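BAR/IMD domain-containing adapter protein 2-like 2 (Mus musculus, PDB 3OK8) binds phosphoinositides through its I-BAR (IMD) domain, the part described here, and induces planar or gently curved membrane structures. Local coordinates at residues 10-15 against 124-129; 43-47 against 91-95; 83-87 against 210-214; 101-106 against 188-193; 113-117 against 181-185. All blocks are in the same frame, centred on the assembly; numbering follows the deposited sequence. Where two conformers were deposited one is given.

Interaction 1: 10-15 against 124-129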
# COMPACT_ATOMS: atom_id res chain seq x y z
N PHE A 10 0.68 -48.49 8.22
CA PHE A 10 -0.39 -47.59 8.61
C PHE A 10 0.03 -46.78 9.83
O PHE A 10 -0.12 -45.56 9.86
CB PHE A 10 -1.68 -48.36 8.89
CG PHE A 10 -2.49 -48.62 7.66
CD1 PHE A 10 -3.58 -47.83 7.36
CD2 PHE A 10 -2.14 -49.64 6.79
CE1 PHE A 10 -4.33 -48.06 6.22
CE2 PHE A 10 -2.88 -49.88 5.65
CZ PHE A 10 -3.98 -49.09 5.36
N TYR A 11 0.57 -47.47 10.82
CA TYR A 11 0.99 -46.82 12.04
C TYR A 11 1.98 -45.71 11.75
O TYR A 11 1.86 -44.62 12.29
CB TYR A 11 1.64 -47.79 13.01
CG TYR A 11 2.18 -47.09 14.22
CD1 TYR A 11 1.35 -46.77 15.28
CD2 TYR A 11 3.51 -46.71 14.29
CE1 TYR A 11 1.83 -46.12 16.39
CE2 TYR A 11 4.01 -46.05 15.40
CZ TYR A 11 3.15 -45.76 16.45
OH TYR A 11 3.62 -45.11 17.56
N ARG A 12 2.97 -46.01 10.91
CA ARG A 12 4.00 -45.03 10.56
C ARG A 12 3.44 -43.88 9.72
O ARG A 12 3.80 -42.73 9.93
CB ARG A 12 5.16 -45.71 9.83
CG ARG A 12 6.19 -46.36 10.76
CD ARG A 12 6.92 -47.54 10.11
NE ARG A 12 6.90 -47.49 8.64
CZ ARG A 12 6.55 -48.51 7.86
NH1 ARG A 12 6.20 -49.68 8.39
NH2 ARG A 12 6.56 -48.36 6.54
N SER A 13 2.57 -44.21 8.78
CA SER A 13 1.98 -43.22 7.88
C SER A 13 1.07 -42.25 8.62
O SER A 13 1.06 -41.06 8.33
CB SER A 13 1.19 -43.91 6.77
OG SER A 13 2.03 -44.18 5.66
N THR A 14 0.31 -42.77 9.58
CA THR A 14 -0.56 -41.95 10.40
C THR A 14 0.26 -41.04 11.32
O THR A 14 -0.14 -39.92 11.63
CB THR A 14 -1.49 -42.82 11.26
OG1 THR A 14 -2.23 -43.71 10.41
CG2 THR A 14 -2.46 -41.94 12.04
N MET A 15 1.41 -41.55 11.75
CA MET A 15 2.28 -40.82 12.65
C MET A 15 3.01 -39.69 11.93
O MET A 15 3.22 -38.63 12.49
CB MET A 15 3.28 -41.78 13.30
CG MET A 15 2.69 -42.53 14.48
SD MET A 15 2.48 -41.43 15.89
CE MET A 15 0.89 -41.94 16.49
N TYR A 124 -4.62 -41.99 19.59
CA TYR A 124 -4.35 -42.95 18.54
C TYR A 124 -3.21 -43.89 18.90
O TYR A 124 -3.35 -45.10 18.80
CB TYR A 124 -4.01 -42.26 17.23
CG TYR A 124 -3.39 -43.19 16.22
CD1 TYR A 124 -2.03 -43.16 15.95
CD2 TYR A 124 -4.16 -44.13 15.56
CE1 TYR A 124 -1.46 -44.02 15.04
CE2 TYR A 124 -3.60 -45.00 14.64
CZ TYR A 124 -2.25 -44.94 14.39
OH TYR A 124 -1.71 -45.82 13.47
N GLU A 125 -2.07 -43.34 19.30
CA GLU A 125 -0.94 -44.19 19.63
C GLU A 125 -1.29 -45.22 20.71
O GLU A 125 -1.04 -46.42 20.55
CB GLU A 125 0.26 -43.37 20.06
CG GLU A 125 1.57 -44.11 19.89
CD GLU A 125 2.75 -43.37 20.46
OE1 GLU A 125 2.76 -42.12 20.41
OE2 GLU A 125 3.68 -44.04 20.96
N ILE A 126 -1.89 -44.75 21.80
CA ILE A 126 -2.23 -45.60 22.93
C ILE A 126 -3.21 -46.70 22.56
O ILE A 126 -3.11 -47.81 23.06
CB ILE A 126 -2.78 -44.78 24.11
CG1 ILE A 126 -2.77 -45.62 25.39
CG2 ILE A 126 -4.18 -44.28 23.81
CD1 ILE A 126 -3.26 -44.88 26.62
N GLU A 127 -4.17 -46.41 21.68
CA GLU A 127 -5.12 -47.44 21.29
C GLU A 127 -4.47 -48.46 20.39
O GLU A 127 -4.79 -49.64 20.45
CB GLU A 127 -6.36 -46.86 20.60
CG GLU A 127 -7.35 -47.96 20.20
CD GLU A 127 -8.71 -47.45 19.73
OE1 GLU A 127 -9.54 -48.30 19.37
OE2 GLU A 127 -8.95 -46.22 19.72
N TYR A 128 -3.53 -48.01 19.56
CA TYR A 128 -2.80 -48.90 18.68
C TYR A 128 -1.96 -49.89 19.49
O TYR A 128 -1.97 -51.09 19.23
CB TYR A 128 -1.91 -48.10 17.73
CG TYR A 128 -1.12 -48.93 16.74
CD1 TYR A 128 0.08 -49.52 17.11
CD2 TYR A 128 -1.57 -49.12 15.45
CE1 TYR A 128 0.81 -50.28 16.22
CE2 TYR A 128 -0.86 -49.87 14.55
CZ TYR A 128 0.33 -50.45 14.94
OH TYR A 128 1.05 -51.19 14.04
N ARG A 129 -1.25 -49.37 20.48
CA ARG A 129 -0.44 -50.20 21.36
C ARG A 129 -1.26 -51.31 22.06
O ARG A 129 -0.80 -52.44 22.17
CB ARG A 129 0.31 -49.34 22.39
CG ARG A 129 1.81 -49.12 22.10
CD ARG A 129 2.10 -47.99 21.09
NE ARG A 129 2.56 -48.49 19.79
CZ ARG A 129 3.83 -48.49 19.38
NH1 ARG A 129 4.14 -48.98 18.18
NH2 ARG A 129 4.78 -48.00 20.16
O HOH W 1 -3.41 -45.65 11.22

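Interaction 2: 43-47 against 91-95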
# COMPACT_ATOMS: atom_id res chain seq x y z
N PHE A 43 2.37 -1.46 7.26
CA PHE A 43 1.13 -0.79 6.85
C PHE A 43 0.88 0.50 7.63
O PHE A 43 0.54 1.52 7.05
CB PHE A 43 -0.09 -1.68 7.08
CG PHE A 43 -0.48 -2.53 5.90
CD1 PHE A 43 -0.99 -1.94 4.74
CD2 PHE A 43 -0.40 -3.92 5.96
CE1 PHE A 43 -1.38 -2.72 3.65
CE2 PHE A 43 -0.79 -4.71 4.88
CZ PHE A 43 -1.28 -4.12 3.72
N HIS A 44 1.00 0.43 8.95
CA HIS A 44 0.69 1.57 9.79
C HIS A 44 1.69 2.71 9.54
O HIS A 44 1.35 3.89 9.65
CB HIS A 44 0.71 1.16 11.27
CG HIS A 44 -0.41 0.25 11.68
ND1 HIS A 44 -1.73 0.51 11.38
CD2 HIS A 44 -0.41 -0.90 12.38
CE1 HIS A 44 -2.49 -0.45 11.87
NE2 HIS A 44 -1.71 -1.32 12.48
N ALA A 45 2.92 2.34 9.23
CA ALA A 45 3.98 3.29 8.90
C ALA A 45 3.74 3.94 7.54
O ALA A 45 4.02 5.13 7.36
CB ALA A 45 5.35 2.61 8.94
N LEU A 46 3.26 3.17 6.56
CA LEU A 46 2.97 3.74 5.25
C LEU A 46 1.84 4.74 5.37
O LEU A 46 1.93 5.84 4.85
CB LEU A 46 2.61 2.68 4.21
CG LEU A 46 2.34 3.21 2.80
CD1 LEU A 46 3.63 3.64 2.08
CD2 LEU A 46 1.62 2.18 1.97
N SER A 47 0.78 4.37 6.08
CA SER A 47 -0.36 5.25 6.20
C SER A 47 0.02 6.58 6.89
O SER A 47 -0.60 7.61 6.63
CB SER A 47 -1.53 4.56 6.90
OG SER A 47 -1.44 4.69 8.31
N LEU A 91 -8.63 1.70 3.37
CA LEU A 91 -7.61 0.68 3.44
C LEU A 91 -7.40 0.16 4.86
O LEU A 91 -7.12 -1.02 5.05
CB LEU A 91 -6.30 1.14 2.83
CG LEU A 91 -5.25 0.01 2.78
CD1 LEU A 91 -5.62 -1.02 1.72
CD2 LEU A 91 -3.84 0.54 2.57
N GLU A 92 -7.54 1.03 5.87
CA GLU A 92 -7.38 0.58 7.25
C GLU A 92 -8.56 -0.31 7.67
O GLU A 92 -8.65 -0.74 8.83
CB GLU A 92 -7.13 1.75 8.21
CG GLU A 92 -6.00 1.49 9.22
CD GLU A 92 -5.25 2.76 9.65
OE1 GLU A 92 -5.36 3.81 8.97
OE2 GLU A 92 -4.54 2.71 10.68
N VAL A 93 -9.46 -0.59 6.73
CA VAL A 93 -10.54 -1.55 6.95
C VAL A 93 -10.04 -2.95 6.63
O VAL A 93 -10.21 -3.87 7.41
CB VAL A 93 -11.77 -1.26 6.07
CG1 VAL A 93 -12.89 -2.23 6.41
CG2 VAL A 93 -12.22 0.20 6.23
N VAL A 94 -9.44 -3.09 5.45
CA VAL A 94 -8.78 -4.32 5.04
C VAL A 94 -7.68 -4.71 6.02
O VAL A 94 -7.52 -5.89 6.36
CB VAL A 94 -8.14 -4.10 3.66
CG1 VAL A 94 -7.56 -5.40 3.11
CG2 VAL A 94 -9.15 -3.48 2.70
N VAL A 95 -6.89 -3.72 6.45
CA VAL A 95 -5.83 -3.92 7.43
C VAL A 95 -6.40 -4.43 8.75
O VAL A 95 -5.75 -5.20 9.47
CB VAL A 95 -5.05 -2.61 7.72
CG1 VAL A 95 -3.89 -2.87 8.65
CG2 VAL A 95 -4.56 -1.96 6.42

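Interaction 3: 83-87 against 210-214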
# COMPACT_ATOMS: atom_id res chain seq x y z
N THR A 83 -8.94 13.17 -0.79
CA THR A 83 -9.08 11.86 -1.43
C THR A 83 -8.17 10.82 -0.81
O THR A 83 -8.59 9.69 -0.52
CB THR A 83 -8.75 11.90 -2.92
OG1 THR A 83 -9.62 12.83 -3.58
CG2 THR A 83 -8.92 10.51 -3.56
N GLN A 84 -6.90 11.18 -0.64
CA GLN A 84 -5.95 10.27 -0.05
C GLN A 84 -6.44 9.92 1.36
O GLN A 84 -6.41 8.76 1.76
CB GLN A 84 -4.53 10.85 -0.06
CG GLN A 84 -3.51 10.00 0.70
CD GLN A 84 -3.64 10.19 2.20
OE1 GLN A 84 -3.22 9.35 3.00
NE2 GLN A 84 -4.23 11.32 2.60
N ARG A 85 -6.92 10.91 2.10
CA ARG A 85 -7.46 10.61 3.43
C ARG A 85 -8.54 9.54 3.36
O ARG A 85 -8.57 8.63 4.18
CB ARG A 85 -7.98 11.87 4.11
CG ARG A 85 -8.33 11.66 5.57
CD ARG A 85 -8.46 13.00 6.30
NE ARG A 85 -9.46 13.89 5.70
CZ ARG A 85 -9.17 15.05 5.10
NH1 ARG A 85 -10.14 15.80 4.59
NH2 ARG A 85 -7.91 15.47 5.02
N HIS A 86 -9.41 9.62 2.36
CA HIS A 86 -10.51 8.65 2.20
C HIS A 86 -10.01 7.25 1.86
O HIS A 86 -10.42 6.29 2.49
CB HIS A 86 -11.50 9.11 1.14
CG HIS A 86 -12.18 10.40 1.47
ND1 HIS A 86 -12.85 10.60 2.66
CD2 HIS A 86 -12.30 11.55 0.77
CE1 HIS A 86 -13.36 11.82 2.67
NE2 HIS A 86 -13.03 12.42 1.54
N LEU A 87 -9.15 7.16 0.85
CA LEU A 87 -8.58 5.89 0.40
C LEU A 87 -7.90 5.18 1.56
O LEU A 87 -7.82 3.96 1.60
CB LEU A 87 -7.56 6.10 -0.72
CG LEU A 87 -8.04 6.21 -2.17
CD1 LEU A 87 -9.06 7.33 -2.33
CD2 LEU A 87 -6.88 6.42 -3.13
N MET A 210 -13.69 6.22 -7.08
CA MET A 210 -13.52 7.66 -6.93
C MET A 210 -12.43 8.25 -7.80
O MET A 210 -12.46 9.44 -8.10
CB MET A 210 -13.29 8.05 -5.48
CG MET A 210 -12.27 7.22 -4.78
SD MET A 210 -12.73 7.16 -3.04
CE MET A 210 -11.99 8.68 -2.47
N LEU A 211 -11.47 7.44 -8.21
CA LEU A 211 -10.39 7.96 -9.03
C LEU A 211 -10.80 8.13 -10.48
O LEU A 211 -10.18 8.90 -11.21
CB LEU A 211 -9.13 7.10 -8.92
CG LEU A 211 -8.33 7.30 -7.63
CD1 LEU A 211 -6.96 6.68 -7.75
CD2 LEU A 211 -8.20 8.78 -7.31
N GLN A 212 -11.85 7.44 -10.90
CA GLN A 212 -12.29 7.53 -12.28
C GLN A 212 -12.96 8.88 -12.52
O GLN A 212 -12.98 9.39 -13.65
CB GLN A 212 -13.23 6.38 -12.64
CG GLN A 212 -12.56 5.03 -12.47
CD GLN A 212 -13.25 3.91 -13.22
OE1 GLN A 212 -12.66 3.27 -14.08
NE2 GLN A 212 -14.51 3.68 -12.90
N ASN A 213 -13.50 9.46 -11.46
CA ASN A 213 -14.09 10.78 -11.54
C ASN A 213 -13.10 11.86 -11.11
O ASN A 213 -12.98 12.86 -11.80
CB ASN A 213 -15.42 10.85 -10.78
CG ASN A 213 -15.23 11.01 -9.29
OD1 ASN A 213 -14.89 12.10 -8.81
ND2 ASN A 213 -15.44 9.94 -8.55
N ARG A 214 -12.37 11.66 -10.01
CA ARG A 214 -11.41 12.67 -9.59
C ARG A 214 -10.51 13.07 -10.76
O ARG A 214 -10.36 14.24 -11.04
CB ARG A 214 -10.55 12.19 -8.42
CG ARG A 214 -11.28 11.95 -7.11
CD ARG A 214 -12.21 13.08 -6.74
NE ARG A 214 -12.76 12.89 -5.40
CZ ARG A 214 -13.68 11.97 -5.09
NH1 ARG A 214 -14.12 11.87 -3.84
NH2 ARG A 214 -14.15 11.15 -6.02

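Interaction 4: 101-106 against 188-193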
# COMPACT_ATOMS: atom_id res chain seq x y z
N ASP A 101 -9.56 -10.55 12.16
CA ASP A 101 -10.15 -11.80 11.65
C ASP A 101 -9.14 -12.92 11.45
O ASP A 101 -9.49 -14.12 11.42
CB ASP A 101 -10.84 -11.55 10.31
CG ASP A 101 -12.26 -11.05 10.47
OD1 ASP A 101 -12.54 -9.92 10.01
OD2 ASP A 101 -13.10 -11.78 11.04
N LEU A 102 -7.89 -12.54 11.26
CA LEU A 102 -6.89 -13.52 10.88
C LEU A 102 -5.79 -13.63 11.93
O LEU A 102 -5.61 -14.68 12.53
CB LEU A 102 -6.35 -13.16 9.49
CG LEU A 102 -5.54 -14.17 8.70
CD1 LEU A 102 -5.65 -13.85 7.23
CD2 LEU A 102 -4.09 -14.17 9.12
N LEU A 103 -5.09 -12.52 12.17
CA LEU A 103 -3.93 -12.51 13.06
C LEU A 103 -4.23 -12.72 14.55
O LEU A 103 -3.45 -13.36 15.25
CB LEU A 103 -3.11 -11.22 12.85
CG LEU A 103 -1.92 -11.24 11.88
CD1 LEU A 103 -2.05 -12.28 10.79
CD2 LEU A 103 -1.70 -9.84 11.26
N GLN A 104 -5.36 -12.21 15.05
CA GLN A 104 -5.74 -12.46 16.44
C GLN A 104 -6.28 -13.89 16.59
O GLN A 104 -6.28 -14.48 17.68
CB GLN A 104 -6.79 -11.47 16.92
CG GLN A 104 -6.28 -10.07 17.19
CD GLN A 104 -7.39 -9.13 17.64
OE1 GLN A 104 -7.25 -7.91 17.57
NE2 GLN A 104 -8.50 -9.69 18.10
N HIS A 105 -6.75 -14.43 15.48
CA HIS A 105 -7.32 -15.77 15.49
C HIS A 105 -6.24 -16.83 15.69
O HIS A 105 -6.38 -17.73 16.53
CB HIS A 105 -8.09 -16.03 14.19
CG HIS A 105 -9.08 -17.14 14.31
ND1 HIS A 105 -8.84 -18.40 13.81
CD2 HIS A 105 -10.31 -17.18 14.87
CE1 HIS A 105 -9.88 -19.18 14.06
NE2 HIS A 105 -10.79 -18.46 14.70
N MET A 106 -5.16 -16.73 14.92
CA MET A 106 -4.10 -17.72 14.98
C MET A 106 -3.38 -17.73 16.32
O MET A 106 -3.20 -18.79 16.91
CB MET A 106 -3.11 -17.52 13.84
CG MET A 106 -3.61 -18.01 12.49
SD MET A 106 -2.54 -17.44 11.14
CE MET A 106 -3.62 -17.68 9.72
N PHE A 188 -8.44 -24.11 6.27
CA PHE A 188 -8.73 -22.99 7.15
C PHE A 188 -7.79 -21.83 6.82
O PHE A 188 -8.18 -20.67 6.91
CB PHE A 188 -8.58 -23.40 8.61
CG PHE A 188 -8.11 -22.28 9.54
CD1 PHE A 188 -6.76 -21.92 9.59
CD2 PHE A 188 -9.01 -21.62 10.37
CE1 PHE A 188 -6.33 -20.92 10.45
CE2 PHE A 188 -8.59 -20.62 11.22
CZ PHE A 188 -7.24 -20.26 11.26
N LEU A 189 -6.56 -22.15 6.44
CA LEU A 189 -5.57 -21.14 6.07
C LEU A 189 -5.99 -20.51 4.75
O LEU A 189 -6.04 -19.28 4.60
CB LEU A 189 -4.18 -21.77 5.97
CG LEU A 189 -2.97 -20.83 6.04
CD1 LEU A 189 -3.08 -19.91 7.25
CD2 LEU A 189 -1.66 -21.63 6.08
N ALA A 190 -6.32 -21.37 3.79
CA ALA A 190 -6.82 -20.92 2.51
C ALA A 190 -8.11 -20.09 2.62
O ALA A 190 -8.29 -19.12 1.88
CB ALA A 190 -7.01 -22.09 1.56
N GLU A 191 -9.00 -20.45 3.53
CA GLU A 191 -10.29 -19.75 3.63
C GLU A 191 -10.11 -18.35 4.22
O GLU A 191 -10.64 -17.38 3.69
CB GLU A 191 -11.31 -20.55 4.46
CG GLU A 191 -11.70 -21.91 3.83
CD GLU A 191 -12.86 -22.63 4.56
OE1 GLU A 191 -13.13 -22.33 5.74
OE2 GLU A 191 -13.49 -23.51 3.94
N LYS A 192 -9.35 -18.25 5.31
CA LYS A 192 -9.09 -16.95 5.92
C LYS A 192 -8.42 -15.99 4.95
O LYS A 192 -8.64 -14.80 4.99
CB LYS A 192 -8.23 -17.12 7.17
CG LYS A 192 -8.97 -17.72 8.34
CD LYS A 192 -9.83 -16.68 9.00
CE LYS A 192 -10.12 -17.06 10.44
NZ LYS A 192 -11.26 -16.26 10.96
N HIS A 193 -7.59 -16.52 4.06
CA HIS A 193 -6.89 -15.69 3.11
C HIS A 193 -7.76 -15.35 1.92
O HIS A 193 -7.54 -14.36 1.23
CB HIS A 193 -5.57 -16.32 2.69
CG HIS A 193 -4.47 -16.06 3.68
ND1 HIS A 193 -4.25 -16.87 4.77
CD2 HIS A 193 -3.57 -15.06 3.76
CE1 HIS A 193 -3.24 -16.39 5.47
NE2 HIS A 193 -2.82 -15.28 4.89

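Interaction 5: 113-117 against 181-185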
# COMPACT_ATOMS: atom_id res chain seq x y z
N ASP A 113 -4.96 -25.56 19.40
CA ASP A 113 -5.06 -26.58 18.37
C ASP A 113 -3.82 -27.47 18.35
O ASP A 113 -3.89 -28.60 17.88
CB ASP A 113 -5.32 -25.96 17.00
CG ASP A 113 -5.60 -27.01 15.95
OD1 ASP A 113 -6.78 -27.33 15.72
OD2 ASP A 113 -4.62 -27.52 15.37
N MET A 114 -2.70 -26.96 18.85
CA MET A 114 -1.54 -27.82 19.04
C MET A 114 -1.93 -28.93 20.01
O MET A 114 -1.84 -30.11 19.68
CB MET A 114 -0.34 -27.03 19.56
CG MET A 114 0.86 -27.92 19.93
SD MET A 114 1.76 -28.63 18.52
CE MET A 114 2.83 -27.25 18.10
N GLN A 115 -2.39 -28.54 21.20
CA GLN A 115 -2.81 -29.46 22.24
C GLN A 115 -3.92 -30.42 21.78
O GLN A 115 -4.00 -31.56 22.23
CB GLN A 115 -3.27 -28.68 23.47
CG GLN A 115 -3.75 -29.54 24.62
CD GLN A 115 -2.63 -30.00 25.53
OE1 GLN A 115 -2.84 -30.82 26.43
NE2 GLN A 115 -1.43 -29.47 25.31
N PHE A 116 -4.78 -29.95 20.88
CA PHE A 116 -5.86 -30.78 20.36
C PHE A 116 -5.32 -31.95 19.55
O PHE A 116 -5.67 -33.10 19.80
CB PHE A 116 -6.79 -29.95 19.48
CG PHE A 116 -7.76 -30.78 18.67
CD1 PHE A 116 -7.47 -31.15 17.37
CD2 PHE A 116 -8.97 -31.18 19.21
CE1 PHE A 116 -8.36 -31.89 16.62
CE2 PHE A 116 -9.87 -31.93 18.47
CZ PHE A 116 -9.56 -32.29 17.17
N ILE A 117 -4.48 -31.63 18.57
CA ILE A 117 -3.83 -32.64 17.75
C ILE A 117 -2.87 -33.51 18.56
O ILE A 117 -2.61 -34.66 18.20
CB ILE A 117 -3.09 -32.01 16.54
CG1 ILE A 117 -3.79 -32.38 15.23
CG2 ILE A 117 -1.69 -32.54 16.46
CD1 ILE A 117 -5.26 -32.06 15.20
N GLU A 181 -7.89 -34.15 9.20
CA GLU A 181 -7.45 -33.08 10.08
C GLU A 181 -6.39 -32.19 9.42
O GLU A 181 -6.41 -30.97 9.55
CB GLU A 181 -6.86 -33.67 11.37
CG GLU A 181 -7.90 -34.34 12.25
CD GLU A 181 -8.97 -33.38 12.74
OE1 GLU A 181 -10.16 -33.64 12.46
OE2 GLU A 181 -8.63 -32.37 13.41
N GLU A 182 -5.46 -32.83 8.72
CA GLU A 182 -4.43 -32.11 8.02
C GLU A 182 -5.07 -31.21 6.98
O GLU A 182 -4.77 -30.01 6.91
CB GLU A 182 -3.47 -33.08 7.34
CG GLU A 182 -2.41 -32.43 6.49
CD GLU A 182 -1.41 -33.44 5.99
OE1 GLU A 182 -1.75 -34.20 5.06
OE2 GLU A 182 -0.29 -33.48 6.55
N LYS A 183 -5.95 -31.78 6.18
CA LYS A 183 -6.64 -31.01 5.14
C LYS A 183 -7.48 -29.88 5.72
O LYS A 183 -7.55 -28.79 5.15
CB LYS A 183 -7.51 -31.91 4.26
CG LYS A 183 -8.16 -31.17 3.09
CD LYS A 183 -8.93 -32.11 2.15
CE LYS A 183 -9.14 -31.46 0.79
NZ LYS A 183 -9.90 -32.31 -0.17
N ARG A 184 -8.11 -30.14 6.86
CA ARG A 184 -8.96 -29.13 7.48
C ARG A 184 -8.17 -27.88 7.84
O ARG A 184 -8.68 -26.76 7.76
CB ARG A 184 -9.65 -29.71 8.71
CG ARG A 184 -10.89 -30.51 8.35
CD ARG A 184 -11.42 -31.33 9.51
NE ARG A 184 -12.78 -31.79 9.25
CZ ARG A 184 -13.44 -32.68 9.99
NH1 ARG A 184 -14.68 -33.04 9.67
NH2 ARG A 184 -12.86 -33.21 11.06
N ARG A 185 -6.91 -28.09 8.24
CA ARG A 185 -6.03 -26.99 8.62
C ARG A 185 -5.46 -26.23 7.42
O ARG A 185 -5.34 -25.01 7.47
CB ARG A 185 -4.96 -27.48 9.60
CG ARG A 185 -5.52 -27.68 11.00
CD ARG A 185 -4.88 -28.82 11.78
NE ARG A 185 -5.60 -29.04 13.03
CZ ARG A 185 -6.72 -29.74 13.13
NH1 ARG A 185 -7.32 -29.90 14.30
NH2 ARG A 185 -7.26 -30.30 12.05

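Interaction 1: 10-15 against 124-129
Tyr11 slots between two aromatic residues of segment 124-129 as a knob in a hole made by Tyr124, Glu125, Tyr128 and Arg129. Its CD1 stands over the centre of the Tyr128 ring, 3.4 Å above the plane, yet the two rings are inclined by 43°, neither stacked nor edge-to-face. The guanidinium of Arg129 lies flat on one face of Tyr11, the planes only 5° apart, while Met15 CG occupies the opposite face near the rim. With CG anti to the backbone N (chi1 175°), the Tyr11 ring reaches straight across to this site, and its OH ends 3.3 Å from Glu125 CG. The helices run antiparallel, as neighbouring helices of the I-BAR three-helix bundle do. Tyr124 reaches toward segment 10-15: Thr14 CG2 makes a CH-pi contact over its face, 3.9 Å from the centroid, and Met15 CE approaches the ring edge. A water lies 2.8 Å from Tyr124 OH. A leucine in place of Tyr128 would probably deprive the Tyr11 ring of the aromatic surface beneath CD1 and let it tilt. From helix 153-217, Ser174 touches Tyr124 and Lys175 makes a cation-pi contact with Phe10.

Interaction 2: 43-47 against 91-95
The Phe43 ring receives Val95 CG2 on one face, the methyl lying 3.9 Å above the plane and displaced toward the rim, a CH-pi contact with 4.2 Å between CG2 and the ring centroid. Leu91 CD2 meets the same ring obliquely at CE1, 4.2 Å away. The imidazole of His44 is approached at its edge instead, where Glu92 OE2 stands 3.6 Å from ND1; this pair is not hydrogen-bonded, and the ring and carboxylate planes are 46° apart. Val95 CG1 passes the same imidazole obliquely, near CE1. The two methyls of Val95 are thus divided between the aromatic neighbours: with CG1 anti to the backbone N (chi1 -175°), CG2 is turned to Phe43 and CG1 to His44. Glu92, extended beyond CG, crosses His44 at about a right angle, and its OE1 comes near Ser47 OG at a longer 4.1 Å; its approaches hold for one of two modelled conformers and are tentative. An apolar half, Phe43 with Leu91 and Val95, therefore lies beside a polar half of looser approaches. Helices 5-66 and 71-147 run antiparallel here, their short segments at 170°, in the three-helix bundle of the I-BAR domain. Tyr39 lies against Phe43 on the first helix, Phe203 of helix 153-217 packs on Leu91, and Leu46 of the second subunit touches both Phe43 and Leu46 of this chain, bringing the dimer interface up to this contact.

Interaction 3: 83-87 against 210-214
Met210 reaches across to helix 71-147 with its terminal methyl, which lodges among Thr83, His86 and Leu87. Its CG sits between the backbone N and the carbonyl carbon (chi1 48°), a crowded position for a helical side chain; the chain then runs nearly extended through chi2 before a bend at chi3 (-85°) turns CE toward its three neighbours. CE lies 3.7 Å from Thr83 CG2 and the same distance from His86 CB, and it presses on Leu87 CD1 at 3.2 Å, tighter than usual for two carbons. Leu87 and Met210 lie alongside each other, pointing opposite ways, and CD1 also runs beside SD. Thr83 has its methyl anti to the backbone N and hence turned to Met210 and Leu211, whose CD2 is 4.2 Å from CG2. Its OG1 comes within 3.6 Å of Arg214 NE without bonding to it and hydrogen-bonds Gln79 O instead. A serine in place of Thr83 would probably open a gap beside Met210 CE and Leu211 CD2 where the methyl had been. In one of two modelled conformers, Arg214 folds back along its own helix, and NH2 makes weak, tentative hydrogen bonds to Met210 O and Asn213 OD1. The contact joins antiparallel stretches of helices 71-147 and 153-217 in the I-BAR bundle. Helix 5-66 touches the next side of 83-87 through Ala50 and Phe54 against Gln84, while Phe200 of the second subunit packs on Leu87 and Leu211.

Interaction 4: 101-106 against 188-193
Leu102 and Met106 pack against Leu189 and His193 on the buried side of this contact. Leu102 CD1 stands over the centre of the His193 imidazole, 3.9 Å above its plane, in a CH-pi contact. Met106, extended beyond CG, carries its CE to 3.4 Å from Leu189 CD1, a close carbon pair. The imidazole is fixed in rotation at both nitrogens: ND1 donates to Leu189 O at 3.0 Å, nearly in the ring plane, and NE2 bonds to Tyr53 OH of the second subunit. The domain is an I-BAR fold, an antiparallel dimer of three-helix bundles, and here helix 153-217 faces both helix 71-147 and the partner chain. Toward the partly exposed side the packing gives way to Lys192, His105 and Phe188. Lys192, bent at chi2 (-78°), crosses His105 at about a right angle, laying CE over one ring face, and its NZ donates to Asp101 O at 2.8 Å in the carbonyl plane. That carbonyl belongs to a wider pi-type turn at 101-103. The Asp101 carboxylate stays apart, OD2 lying 4.8 Å from Lys192 NZ, where it may still favour the ammonium charge. His105 and Phe188 meet rim to rim, ND1 3.4 Å from CE2, with planes at 29°.

Interaction 5: 113-117 against 181-185
Asp113 meets the edge of the Arg185 guanidinium in a salt bridge with two bonds of unequal quality. Arg185 NE donates to Asp113 OD2 at 3.0 Å along a nearly straight path (168°); OD2 lies close to the guanidinium plane and accepts through its syn lone pair. NH1 reaches Asp113 OD1 only through a weak bond at 130°, consistent with the 43° between the carboxylate and guanidinium planes. The rest of the guanidinium is held by Glu181, one turn back on its own helix. NH2 donates to the backbone Glu181 O at 2.7 Å and also to Glu181 OE2, which it meets from above the carboxylate plane, while NH1 adds a weak bond to OE2. Glu181 O takes the backbone N-H of Arg185 as well, the two donors arriving from opposite faces of its plane. The other carboxylate oxygen, OE1, accepts from Arg184 NH2 at 3.1 Å, completing a four-residue salt-bridge network in which Arg185 probably offsets charge on both Asp113 and Glu181. Apolar groups flank it: Ile117 CD1 lies over one face of the Arg185 guanidinium, and Phe116 presents its edge to Glu181 OE2, 3.3 Å from CE1. The network spans antiparallel helices 71-147 and 153-217 of the I-BAR bundle. Helix 5-66 closes in beside it, with Ile21 and Met22 against Ile117 and Phe25 against Arg185, while Ser67 of the second subunit touches Glu182.

Overall arrangement
The five contacts are spread along one elongated bundle built from helices 5-66, 71-147 and 153-217. Helix 71-147 takes part in all of them, pairing with helix 5-66 in interactions 1 and 2 and with helix 153-217 in interactions 3, 4 and 5. Following its sequence, the order is 3, 2, 4, 5, 1. The centres of interactions 1 and 3 lie about 59 Å apart, on opposite sides of the chain's centre, whereas those of 4 and 5 are about 14 Å apart. Interaction 5 is nested within 4, and 4 within 3, as a helical hairpin requires. The second subunit reaches interactions 2 to 5 but not 1, consistent with an antiparallel dimer in which the part of the bundle at interaction 1 lies beyond the partner chain.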